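Local coordinates for protein VirX1 (Cyanophage Syn10, PDB 6QGM) that iodinates diverse substrates, consistent with a viral flavin-dependent halogenase of the tryptophan halogenase family, at residues 83-87 against 88-92; 157-160 against 161-165; 260-263 against 264-267; 416-419 against 420-424. All coordinates share one frame; numbering follows the deposited sequence.

In the fold
Contact 2 is the buried one of the four: its short helix leads into the strand 164-168 and meets a second subunit. Contact 3 lies at the surface, while contacts 1 and 4 are partly buried and touch where Phe84 packs on Trp418; contact 4 also bonds to a third subunit. Contacts 1 and 3 both lie at connections of the seven-stranded mixed sheet. A carboxylate accepts several backbone N-H groups in contact 1, two in contact 3 and one in contact 2, the last two at asparagine-capped helix starts. Contact 4, within one helix, relies instead on main-chain bonds and sulfur-aromatic packing. Contacts 2 and 4 lie on opposite sides of the chain's centre.

Contact 1 of 4, residues 83-87 against 88-92; sequences NFREG and KGEVF
Glu90 turns its carboxylate back onto the backbone of residues 85-88, and this is the chief polar feature of the loop. OE2 accepts from Glu86 N at 2.9 Å, a nearly straight bond arriving from above the carboxylate plane, and from Gly87 N at 3.1 Å on the syn side; both donors come from the same face. Arg85 N adds a weak bond to OE2, and Lys88 N reaches OE1 at 2.8 Å. A bend at chi2 (-75°) curls the chain so that the carboxylate meets these N-H groups. Glutamate suits the place because one anion can satisfy several adjacent N-H groups of a tight turn.

Asparagine does similar work at the other end: Asn83 OD1 takes Gly89 N at 2.9 Å in the plane of its amide, and Asn83 N bonds to Glu90 O at 2.9 Å. Gly87 and Gly89 have positive phi, easily adopted without a side chain.

Charge pairing is looser. Lys88 NZ makes a weak salt bridge to Glu86 OE2 at 3.3 Å, and Arg85 extends the network through a long ion pair with Glu86. The aliphatic Glu90 CG lies over one face of the Arg85 guanidinium, toward the rim, while Arg85 NH1 bonds to Gly468 O.

The apolar contribution is Phe84 CB against Phe92 CE2 at 4.1 Å. All this forms the hairpin connection between the antiparallel strands 78-82 and 91-95, with Asn83 ND2 bonded to Ala275 O and Phe84 packed on the strand 270-275.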
loop_
_atom_site.group_PDB
_atom_site.type_symbol
_atom_site.label_atom_id
_atom_site.label_comp_id
_atom_site.label_asym_id
_atom_site.label_seq_id
_atom_site.Cartn_x
_atom_site.Cartn_y
_atom_site.Cartn_z
ATOM N N ASN B 83 -5.553 -10.535 -34.625
ATOM C CA ASN B 83 -6.548 -11.626 -34.418
ATOM C C ASN B 83 -6.851 -11.852 -32.925
ATOM O O ASN B 83 -7.520 -12.829 -32.633
ATOM C CB ASN B 83 -6.073 -12.918 -35.095
ATOM C CG ASN B 83 -7.195 -13.709 -35.727
ATOM O OD1 ASN B 83 -8.078 -13.143 -36.347
ATOM N ND2 ASN B 83 -7.164 -15.020 -35.598
ATOM N N PHE B 84 -6.451 -10.949 -32.027
ATOM C CA PHE B 84 -6.485 -11.158 -30.556
ATOM C C PHE B 84 -7.793 -10.678 -29.921
ATOM O O PHE B 84 -8.183 -11.259 -28.888
ATOM C CB PHE B 84 -5.316 -10.465 -29.859
ATOM C CG PHE B 84 -4.241 -11.417 -29.400
ATOM C CD1 PHE B 84 -3.193 -11.757 -30.242
ATOM C CD2 PHE B 84 -4.283 -11.971 -28.128
ATOM C CE1 PHE B 84 -2.214 -12.639 -29.824
ATOM C CE2 PHE B 84 -3.298 -12.846 -27.708
ATOM C CZ PHE B 84 -2.269 -13.191 -28.562
ATOM N N ARG B 85 -8.433 -9.643 -30.453
ATOM C CA ARG B 85 -9.648 -9.059 -29.823
ATOM C C ARG B 85 -10.839 -9.972 -30.089
ATOM O O ARG B 85 -11.510 -10.364 -29.115
ATOM C CB ARG B 85 -9.970 -7.653 -30.332
ATOM C CG ARG B 85 -11.191 -7.047 -29.647
ATOM C CD ARG B 85 -11.521 -5.605 -30.004
ATOM N NE ARG B 85 -11.865 -5.436 -31.424
ATOM C CZ ARG B 85 -11.116 -4.819 -32.321
ATOM N NH1 ARG B 85 -9.969 -4.281 -31.970
ATOM N NH2 ARG B 85 -11.525 -4.729 -33.569
ATOM N N GLU B 86 -11.067 -10.304 -31.359
ATOM C CA GLU B 86 -12.354 -10.860 -31.850
ATOM C C GLU B 86 -12.131 -12.015 -32.843
ATOM O O GLU B 86 -13.129 -12.630 -33.235
ATOM C CB GLU B 86 -13.106 -9.694 -32.486
ATOM C CG GLU B 86 -14.606 -9.786 -32.414
ATOM C CD GLU B 86 -15.244 -8.669 -33.215
ATOM O OE1 GLU B 86 -14.790 -7.489 -33.036
ATOM O OE2 GLU B 86 -16.167 -8.975 -34.026
ATOM N N GLY B 87 -10.886 -12.285 -33.245
ATOM C CA GLY B 87 -10.517 -13.370 -34.170
ATOM C C GLY B 87 -10.960 -13.119 -35.604
ATOM O O GLY B 87 -11.379 -14.094 -36.271
ATOM N N LYS B 88 -10.828 -11.882 -36.090
ATOM C CA LYS B 88 -11.285 -11.459 -37.444
ATOM C C LYS B 88 -10.232 -10.581 -38.128
ATOM O O LYS B 88 -10.620 -9.722 -38.916
ATOM C CB LYS B 88 -12.617 -10.719 -37.328
ATOM C CG LYS B 88 -13.809 -11.572 -36.917
ATOM C CD LYS B 88 -15.020 -10.717 -36.649
ATOM C CE LYS B 88 -16.333 -11.408 -36.922
ATOM N NZ LYS B 88 -17.445 -10.469 -36.673
ATOM N N GLY B 89 -8.942 -10.813 -37.855
ATOM C CA GLY B 89 -7.804 -10.136 -38.505
ATOM C C GLY B 89 -7.593 -8.714 -38.006
ATOM O O GLY B 89 -6.684 -8.040 -38.534
ATOM N N GLU B 90 -8.393 -8.239 -37.045
ATOM C CA GLU B 90 -8.243 -6.895 -36.430
ATOM C C GLU B 90 -6.859 -6.795 -35.777
ATOM O O GLU B 90 -6.362 -7.819 -35.246
ATOM C CB GLU B 90 -9.346 -6.611 -35.400
ATOM C CG GLU B 90 -9.238 -7.438 -34.124
ATOM C CD GLU B 90 -9.641 -8.897 -34.238
ATOM O OE1 GLU B 90 -10.474 -9.231 -35.126
ATOM O OE2 GLU B 90 -9.136 -9.696 -33.429
ATOM N N VAL B 91 -6.295 -5.585 -35.781
ATOM C CA VAL B 91 -4.894 -5.302 -35.360
ATOM C C VAL B 91 -4.891 -4.151 -34.353
ATOM O O VAL B 91 -5.679 -3.227 -34.499
ATOM C CB VAL B 91 -4.016 -4.971 -36.578
ATOM C CG1 VAL B 91 -2.566 -4.782 -36.170
ATOM C CG2 VAL B 91 -4.135 -6.022 -37.662
ATOM N N PHE B 92 -4.014 -4.231 -33.365
ATOM C CA PHE B 92 -3.687 -3.107 -32.467
ATOM C C PHE B 92 -2.213 -3.212 -32.090
ATOM O O PHE B 92 -1.631 -4.299 -32.224
ATOM C CB PHE B 92 -4.653 -3.059 -31.287
ATOM C CG PHE B 92 -4.637 -4.234 -30.347
ATOM C CD1 PHE B 92 -3.805 -4.248 -29.236
ATOM C CD2 PHE B 92 -5.517 -5.287 -30.514
ATOM C CE1 PHE B 92 -3.822 -5.310 -28.339
ATOM C CE2 PHE B 92 -5.530 -6.347 -29.620
ATOM C CZ PHE B 92 -4.676 -6.362 -28.543
#

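Contact 2 of 4, residues 157-160 against 161-165; sequences FNFD and WDTAY
Asn158 and Asp162 exchange two hydrogen bonds. Asp162 N donates to Asn158 O at 2.7 Å, nearly in line with the carbonyl, and Asp162 OD2 accepts Asn158 N at 2.9 Å from above the carboxylate plane. With chi1 at -70°, CG of Asp162 sits beside its own backbone N, which carries the acid back toward the start of the turn. Weaker bonds follow: Trp161 N is shared between Asn158 OD1, at 3.4 Å, and Asn158 O, and both N and OG1 of Thr163 reach Phe159 O.

Asn158 is thus the N-cap of the short, weakly bonded helix 159-162. Asparagine fits there because its short side-chain carbonyl can take an N-H of the first turn. The arrangement resembles a capping box, but the returning carboxylate belongs to Asp162, one residue beyond the place where the classical box has it. One residue after the helix the chain enters the strand 164-168, the middle one of a three-stranded antiparallel sheet.

Around this polar core the rings pack. The Phe157 edge meets Thr163, CZ lying 3.3 Å from OG1 and near the ring plane, while its CD1 is 3.6 Å from Asp162 CB. Trp161 runs alongside Asn158, amide and indole almost perpendicular, and OD1 lies in the indole plane 3.8 Å from CD1. Farther out, Trp161 stacks on His58 and also packs against Arg486 of the second subunit. The Phe159 ring touches Thr163 OG1 with CD1 and meets Tyr75 edge-to-face, and Tyr165 OH bonds to Asp64.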
loop_
_atom_site.group_PDB
_atom_site.type_symbol
_atom_site.label_atom_id
_atom_site.label_comp_id
_atom_site.label_asym_id
_atom_site.label_seq_id
_atom_site.Cartn_x
_atom_site.Cartn_y
_atom_site.Cartn_z
ATOM N N PHE B 157 9.335 10.625 -29.431
ATOM C CA PHE B 157 10.054 9.412 -29.895
ATOM C C PHE B 157 11.557 9.672 -29.836
ATOM O O PHE B 157 12.020 10.669 -30.420
ATOM C CB PHE B 157 9.654 9.065 -31.327
ATOM C CG PHE B 157 10.488 7.984 -31.972
ATOM C CD1 PHE B 157 10.428 6.667 -31.515
ATOM C CD2 PHE B 157 11.324 8.288 -33.037
ATOM C CE1 PHE B 157 11.200 5.675 -32.110
ATOM C CE2 PHE B 157 12.079 7.290 -33.631
ATOM C CZ PHE B 157 12.024 5.990 -33.173
ATOM N N ASN B 158 12.284 8.779 -29.160
ATOM C CA ASN B 158 13.757 8.839 -28.973
ATOM C C ASN B 158 14.350 7.572 -29.606
ATOM O O ASN B 158 14.237 6.513 -28.992
ATOM C CB ASN B 158 14.077 9.027 -27.490
ATOM C CG ASN B 158 15.540 8.865 -27.122
ATOM O OD1 ASN B 158 16.327 8.218 -27.823
ATOM N ND2 ASN B 158 15.898 9.454 -26.000
ATOM N N PHE B 159 14.934 7.685 -30.802
ATOM C CA PHE B 159 15.397 6.545 -31.635
ATOM C C PHE B 159 16.176 5.534 -30.772
ATOM O O PHE B 159 15.790 4.353 -30.777
ATOM C CB PHE B 159 16.202 7.051 -32.839
ATOM C CG PHE B 159 16.800 5.928 -33.647
ATOM C CD1 PHE B 159 16.012 5.190 -34.517
ATOM C CD2 PHE B 159 18.135 5.587 -33.518
ATOM C CE1 PHE B 159 16.546 4.142 -35.254
ATOM C CE2 PHE B 159 18.660 4.532 -34.239
ATOM C CZ PHE B 159 17.866 3.814 -35.108
ATOM N N ASP B 160 17.214 5.981 -30.062
ATOM C CA ASP B 160 18.105 5.121 -29.231
ATOM C C ASP B 160 17.298 4.215 -28.288
ATOM O O ASP B 160 17.588 3.002 -28.240
ATOM C CB ASP B 160 19.091 5.942 -28.397
ATOM C CG ASP B 160 20.444 6.108 -29.072
ATOM O OD1 ASP B 160 20.464 6.214 -30.333
ATOM O OD2 ASP B 160 21.479 6.076 -28.340
ATOM N N TRP B 161 16.356 4.796 -27.545
ATOM C CA TRP B 161 15.719 4.153 -26.361
ATOM C C TRP B 161 14.298 3.649 -26.656
ATOM O O TRP B 161 13.880 2.732 -25.936
ATOM C CB TRP B 161 15.754 5.116 -25.172
ATOM C CG TRP B 161 17.150 5.296 -24.673
ATOM C CD1 TRP B 161 18.038 6.262 -25.046
ATOM C CD2 TRP B 161 17.843 4.437 -23.756
ATOM N NE1 TRP B 161 19.230 6.081 -24.392
ATOM C CE2 TRP B 161 19.133 4.976 -23.589
ATOM C CE3 TRP B 161 17.478 3.305 -23.018
ATOM C CZ2 TRP B 161 20.072 4.397 -22.739
ATOM C CZ3 TRP B 161 18.412 2.726 -22.176
ATOM C CH2 TRP B 161 19.693 3.270 -22.048
ATOM N N ASP B 162 13.592 4.221 -27.638
ATOM C CA ASP B 162 12.206 3.845 -28.027
ATOM C C ASP B 162 12.226 2.894 -29.221
ATOM O O ASP B 162 11.134 2.525 -29.687
ATOM C CB ASP B 162 11.350 5.066 -28.373
ATOM C CG ASP B 162 11.012 5.927 -27.170
ATOM O OD1 ASP B 162 11.100 5.408 -26.028
ATOM O OD2 ASP B 162 10.659 7.118 -27.388
ATOM N N THR B 163 13.406 2.509 -29.706
ATOM C CA THR B 163 13.559 1.437 -30.718
ATOM C C THR B 163 14.340 0.296 -30.079
ATOM O O THR B 163 15.451 0.555 -29.592
ATOM C CB THR B 163 14.223 1.943 -31.999
ATOM O OG1 THR B 163 13.546 3.119 -32.456
ATOM C CG2 THR B 163 14.173 0.912 -33.096
ATOM N N ALA B 164 13.747 -0.898 -30.068
ATOM C CA ALA B 164 14.393 -2.175 -29.688
ATOM C C ALA B 164 14.730 -2.955 -30.968
ATOM O O ALA B 164 14.781 -2.326 -32.044
ATOM C CB ALA B 164 13.493 -2.952 -28.763
ATOM N N TYR B 165 14.960 -4.274 -30.869
ATOM C CA TYR B 165 15.675 -5.073 -31.905
ATOM C C TYR B 165 15.066 -6.471 -32.029
ATOM O O TYR B 165 14.585 -7.013 -31.028
ATOM C CB TYR B 165 17.158 -5.175 -31.548
ATOM C CG TYR B 165 17.813 -3.854 -31.219
ATOM C CD1 TYR B 165 17.784 -3.330 -29.936
ATOM C CD2 TYR B 165 18.458 -3.111 -32.187
ATOM C CE1 TYR B 165 18.377 -2.116 -29.620
ATOM C CE2 TYR B 165 19.050 -1.891 -31.895
ATOM C CZ TYR B 165 19.020 -1.397 -30.607
ATOM O OH TYR B 165 19.619 -0.207 -30.325
#

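Contact 3 of 4, residues 260-263 against 264-267; sequences YENR and EEEM
Glu266 reaches back from the helix 263-266 to the backbone before it, where Asn262 is the N-cap. Its OE2 accepts Glu261 N at 2.7 Å, nearly along the C-O axis, and Asn262 N at 2.9 Å through the anti lone pair. The extended chain of Glu266 carries OE2 back to these two N-H groups, and OE1 is held by a salt bridge to Arg317. In return, Glu266 N donates to Asn262 O at 2.9 Å.

The solvent side is looser. Glu264 and Glu265 are exposed, acids whose charge probably suits the helix N-terminus, and the capping bond from Glu265 N to Asn262 OD1 is weak at 3.4 Å.

The close-packed side is formed by Tyr260, Arg263 and Met267. The Tyr260 ring turns its edge to Glu266, CD1 lying 3.6 Å from CB, and Arg263 CG lies over one ring face, toward the rim. Long and flexible, Met267 runs beside Arg263 and suits this buried place, where Tyr519 also touches it; the guanidinium goes on to Trp287, whose carbonyl it bonds and whose ring it meets in a cation-pi contact. The bend of Met267 at chi3 (-55°) brings CE to 3.5 Å from Arg263 CG.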
loop_
_atom_site.group_PDB
_atom_site.type_symbol
_atom_site.label_atom_id
_atom_site.label_comp_id
_atom_site.label_asym_id
_atom_site.label_seq_id
_atom_site.Cartn_x
_atom_site.Cartn_y
_atom_site.Cartn_z
ATOM N N TYR B 260 12.053 -15.138 -46.939
ATOM C CA TYR B 260 11.306 -13.955 -47.435
ATOM C C TYR B 260 10.816 -14.241 -48.853
ATOM O O TYR B 260 11.574 -14.817 -49.638
ATOM C CB TYR B 260 12.170 -12.687 -47.412
ATOM C CG TYR B 260 12.325 -12.061 -46.053
ATOM C CD1 TYR B 260 11.263 -11.445 -45.425
ATOM C CD2 TYR B 260 13.538 -12.067 -45.399
ATOM C CE1 TYR B 260 11.397 -10.879 -44.169
ATOM C CE2 TYR B 260 13.702 -11.492 -44.149
ATOM C CZ TYR B 260 12.620 -10.904 -43.526
ATOM O OH TYR B 260 12.740 -10.352 -42.286
ATOM N N GLU B 261 9.576 -13.843 -49.154
ATOM C CA GLU B 261 9.007 -13.809 -50.530
ATOM C C GLU B 261 9.261 -12.420 -51.124
ATOM O O GLU B 261 9.746 -12.357 -52.252
ATOM C CB GLU B 261 7.522 -14.180 -50.512
ATOM C CG GLU B 261 7.300 -15.657 -50.218
ATOM C CD GLU B 261 5.876 -16.156 -50.274
ATOM O OE1 GLU B 261 4.951 -15.333 -50.077
ATOM O OE2 GLU B 261 5.713 -17.380 -50.520
ATOM N N ASN B 262 8.932 -11.361 -50.381
ATOM C CA ASN B 262 9.217 -9.950 -50.753
ATOM C C ASN B 262 9.874 -9.257 -49.555
ATOM O O ASN B 262 9.169 -8.622 -48.767
ATOM C CB ASN B 262 7.969 -9.232 -51.270
ATOM C CG ASN B 262 8.279 -7.845 -51.795
ATOM O OD1 ASN B 262 9.251 -7.209 -51.384
ATOM N ND2 ASN B 262 7.433 -7.353 -52.683
ATOM N N ARG B 263 11.198 -9.374 -49.467
ATOM C CA ARG B 263 12.021 -9.021 -48.284
ATOM C C ARG B 263 11.827 -7.560 -47.866
ATOM O O ARG B 263 11.684 -7.303 -46.664
ATOM C CB ARG B 263 13.478 -9.321 -48.611
ATOM C CG ARG B 263 14.441 -9.054 -47.471
ATOM C CD ARG B 263 15.819 -9.089 -48.070
ATOM N NE ARG B 263 16.833 -9.037 -47.054
ATOM C CZ ARG B 263 18.042 -8.523 -47.207
ATOM N NH1 ARG B 263 18.395 -7.998 -48.366
ATOM N NH2 ARG B 263 18.891 -8.540 -46.201
ATOM N N GLU B 264 11.877 -6.631 -48.820
ATOM C CA GLU B 264 11.720 -5.168 -48.562
ATOM C C GLU B 264 10.348 -4.951 -47.913
ATOM O O GLU B 264 10.347 -4.331 -46.847
ATOM C CB GLU B 264 11.864 -4.376 -49.860
ATOM C CG GLU B 264 13.281 -4.404 -50.422
ATOM C CD GLU B 264 13.532 -3.472 -51.601
ATOM O OE1 GLU B 264 12.834 -2.440 -51.702
ATOM O OE2 GLU B 264 14.423 -3.771 -52.434
ATOM N N GLU B 265 9.263 -5.486 -48.493
ATOM C CA GLU B 265 7.865 -5.302 -48.011
ATOM C C GLU B 265 7.640 -6.000 -46.659
ATOM O O GLU B 265 6.880 -5.464 -45.836
ATOM C CB GLU B 265 6.846 -5.850 -49.016
ATOM C CG GLU B 265 6.565 -4.943 -50.199
ATOM C CD GLU B 265 5.251 -5.254 -50.936
ATOM O OE1 GLU B 265 4.294 -5.752 -50.291
ATOM O OE2 GLU B 265 5.138 -4.955 -52.148
ATOM N N GLU B 266 8.275 -7.152 -46.438
ATOM C CA GLU B 266 7.928 -8.116 -45.354
ATOM C C GLU B 266 8.728 -7.852 -44.077
ATOM O O GLU B 266 8.223 -8.209 -43.004
ATOM C CB GLU B 266 8.229 -9.547 -45.792
ATOM C CG GLU B 266 7.208 -10.156 -46.722
ATOM C CD GLU B 266 7.352 -11.669 -46.765
ATOM O OE1 GLU B 266 6.931 -12.335 -45.767
ATOM O OE2 GLU B 266 7.927 -12.174 -47.760
ATOM N N MET B 267 9.942 -7.313 -44.190
ATOM C CA MET B 267 10.869 -7.112 -43.048
ATOM C C MET B 267 10.339 -5.981 -42.170
ATOM O O MET B 267 10.848 -4.847 -42.252
ATOM C CB MET B 267 12.284 -6.787 -43.528
ATOM C CG MET B 267 13.298 -6.853 -42.429
ATOM S SD MET B 267 14.908 -6.317 -43.013
ATOM C CE MET B 267 15.117 -7.414 -44.418
#

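Contact 4 of 4, residues 416-419 against 420-424; sequences PYWK and WCTQM
The helix 416-424 carries a sulfur-aromatic contact one turn apart, between Tyr417 and Cys421, and passes into a wider pi-type turn at 420-424. Cys421 SG sits over one face of the Tyr417 ring, 4.1 Å from its centroid and 19° off the normal. A chi1 near -72° sets SG beside the backbone N, on the side of the preceding turn where Tyr417 lies. Cysteine is small enough to approach a ring closely, and Cys421 also rests against Trp418, its CB 4.2 Å from Trp418 CE3. Both aromatic residues also have polar ends anchored elsewhere: Tyr417 OH bonds to Asn250 and Trp418 NE1 to Met276 O.

Main-chain bonds hold the helix itself. Trp420 N donates to Pro416 O at 2.9 Å, and Cys421 N to Tyr417 O at 3.1 Å. Proline suits the first turn, where a missing N-H costs no helical bond.

The end of Gln423 leads away from its own helix to the third subunit, bonding to Arg385 and Val380 O there; its long amide can both accept and donate. Thr422 OG1 folds toward the preceding turn and lies 2.7 Å from Trp418 O, with Arg412 O a second possible acceptor for its one proton.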
loop_
_atom_site.group_PDB
_atom_site.type_symbol
_atom_site.label_atom_id
_atom_site.label_comp_id
_atom_site.label_asym_id
_atom_site.label_seq_id
_atom_site.Cartn_x
_atom_site.Cartn_y
_atom_site.Cartn_z
ATOM N N PRO B 416 -12.699 -23.861 -27.513
ATOM C CA PRO B 416 -12.656 -24.171 -26.092
ATOM C C PRO B 416 -11.484 -23.467 -25.400
ATOM O O PRO B 416 -11.648 -23.079 -24.251
ATOM C CB PRO B 416 -12.532 -25.702 -26.046
ATOM C CG PRO B 416 -13.118 -26.147 -27.367
ATOM C CD PRO B 416 -12.724 -25.068 -28.344
ATOM N N TYR B 417 -10.364 -23.284 -26.103
ATOM C CA TYR B 417 -9.168 -22.581 -25.571
ATOM C C TYR B 417 -9.545 -21.159 -25.174
ATOM O O TYR B 417 -9.239 -20.754 -24.038
ATOM C CB TYR B 417 -8.021 -22.592 -26.578
ATOM C CG TYR B 417 -6.814 -21.798 -26.161
ATOM C CD1 TYR B 417 -5.833 -22.332 -25.352
ATOM C CD2 TYR B 417 -6.641 -20.499 -26.603
ATOM C CE1 TYR B 417 -4.725 -21.591 -24.971
ATOM C CE2 TYR B 417 -5.533 -19.745 -26.249
ATOM C CZ TYR B 417 -4.570 -20.293 -25.425
ATOM O OH TYR B 417 -3.484 -19.553 -25.061
ATOM N N TRP B 418 -10.202 -20.431 -26.080
ATOM C CA TRP B 418 -10.556 -19.000 -25.886
ATOM C C TRP B 418 -11.742 -18.889 -24.927
ATOM O O TRP B 418 -11.762 -17.925 -24.144
ATOM C CB TRP B 418 -10.802 -18.309 -27.238
ATOM C CG TRP B 418 -9.521 -17.994 -27.941
ATOM C CD1 TRP B 418 -8.996 -18.614 -29.034
ATOM C CD2 TRP B 418 -8.554 -17.015 -27.526
ATOM N NE1 TRP B 418 -7.781 -18.074 -29.347
ATOM C CE2 TRP B 418 -7.480 -17.093 -28.439
ATOM C CE3 TRP B 418 -8.501 -16.072 -26.493
ATOM C CZ2 TRP B 418 -6.364 -16.267 -28.334
ATOM C CZ3 TRP B 418 -7.398 -15.266 -26.390
ATOM C CH2 TRP B 418 -6.359 -15.345 -27.310
ATOM N N LYS B 419 -12.670 -19.855 -24.951
ATOM C CA LYS B 419 -13.774 -19.908 -23.957
ATOM C C LYS B 419 -13.142 -20.029 -22.564
ATOM O O LYS B 419 -13.607 -19.315 -21.658
ATOM C CB LYS B 419 -14.786 -21.001 -24.287
ATOM C CG LYS B 419 -16.218 -20.627 -23.921
ATOM C CD LYS B 419 -17.217 -21.750 -24.056
ATOM C CE LYS B 419 -18.300 -21.743 -22.981
ATOM N NZ LYS B 419 -18.722 -23.117 -22.595
ATOM N N TRP B 420 -12.077 -20.828 -22.414
ATOM C CA TRP B 420 -11.389 -20.995 -21.104
ATOM C C TRP B 420 -10.739 -19.676 -20.679
ATOM O O TRP B 420 -10.893 -19.289 -19.502
ATOM C CB TRP B 420 -10.339 -22.104 -21.098
ATOM C CG TRP B 420 -9.713 -22.259 -19.740
ATOM C CD1 TRP B 420 -10.237 -22.930 -18.669
ATOM C CD2 TRP B 420 -8.485 -21.672 -19.278
ATOM N NE1 TRP B 420 -9.425 -22.801 -17.577
ATOM C CE2 TRP B 420 -8.330 -22.049 -17.926
ATOM C CE3 TRP B 420 -7.513 -20.848 -19.861
ATOM C CZ2 TRP B 420 -7.233 -21.646 -17.162
ATOM C CZ3 TRP B 420 -6.422 -20.457 -19.103
ATOM C CH2 TRP B 420 -6.288 -20.851 -17.770
ATOM N N CYS B 421 -10.010 -19.037 -21.598
ATOM C CA CYS B 421 -9.195 -17.824 -21.334
ATOM C C CYS B 421 -10.088 -16.654 -20.894
ATOM O O CYS B 421 -9.646 -15.911 -20.005
ATOM C CB CYS B 421 -8.381 -17.426 -22.552
ATOM S SG CYS B 421 -6.994 -18.544 -22.872
ATOM N N THR B 422 -11.292 -16.525 -21.468
ATOM C CA THR B 422 -12.131 -15.297 -21.404
ATOM C C THR B 422 -13.348 -15.476 -20.504
ATOM O O THR B 422 -13.919 -14.432 -20.112
ATOM C CB THR B 422 -12.636 -14.857 -22.789
ATOM O OG1 THR B 422 -13.388 -15.905 -23.406
ATOM C CG2 THR B 422 -11.512 -14.444 -23.715
ATOM N N GLN B 423 -13.780 -16.716 -20.232
ATOM C CA GLN B 423 -15.104 -16.970 -19.602
ATOM C C GLN B 423 -14.985 -17.892 -18.383
ATOM O O GLN B 423 -15.922 -17.864 -17.580
ATOM C CB GLN B 423 -16.080 -17.538 -20.636
ATOM C CG GLN B 423 -16.326 -16.611 -21.824
ATOM C CD GLN B 423 -16.874 -15.268 -21.417
ATOM O OE1 GLN B 423 -17.666 -15.169 -20.477
ATOM N NE2 GLN B 423 -16.447 -14.219 -22.116
ATOM N N MET B 424 -13.910 -18.671 -18.231
ATOM C CA MET B 424 -13.825 -19.722 -17.180
ATOM C C MET B 424 -12.684 -19.419 -16.208
ATOM O O MET B 424 -12.947 -19.367 -15.006
ATOM C CB MET B 424 -13.656 -21.109 -17.801
ATOM C CG MET B 424 -14.958 -21.635 -18.366
ATOM S SD MET B 424 -14.941 -23.437 -18.494
ATOM C CE MET B 424 -14.785 -23.938 -16.774
#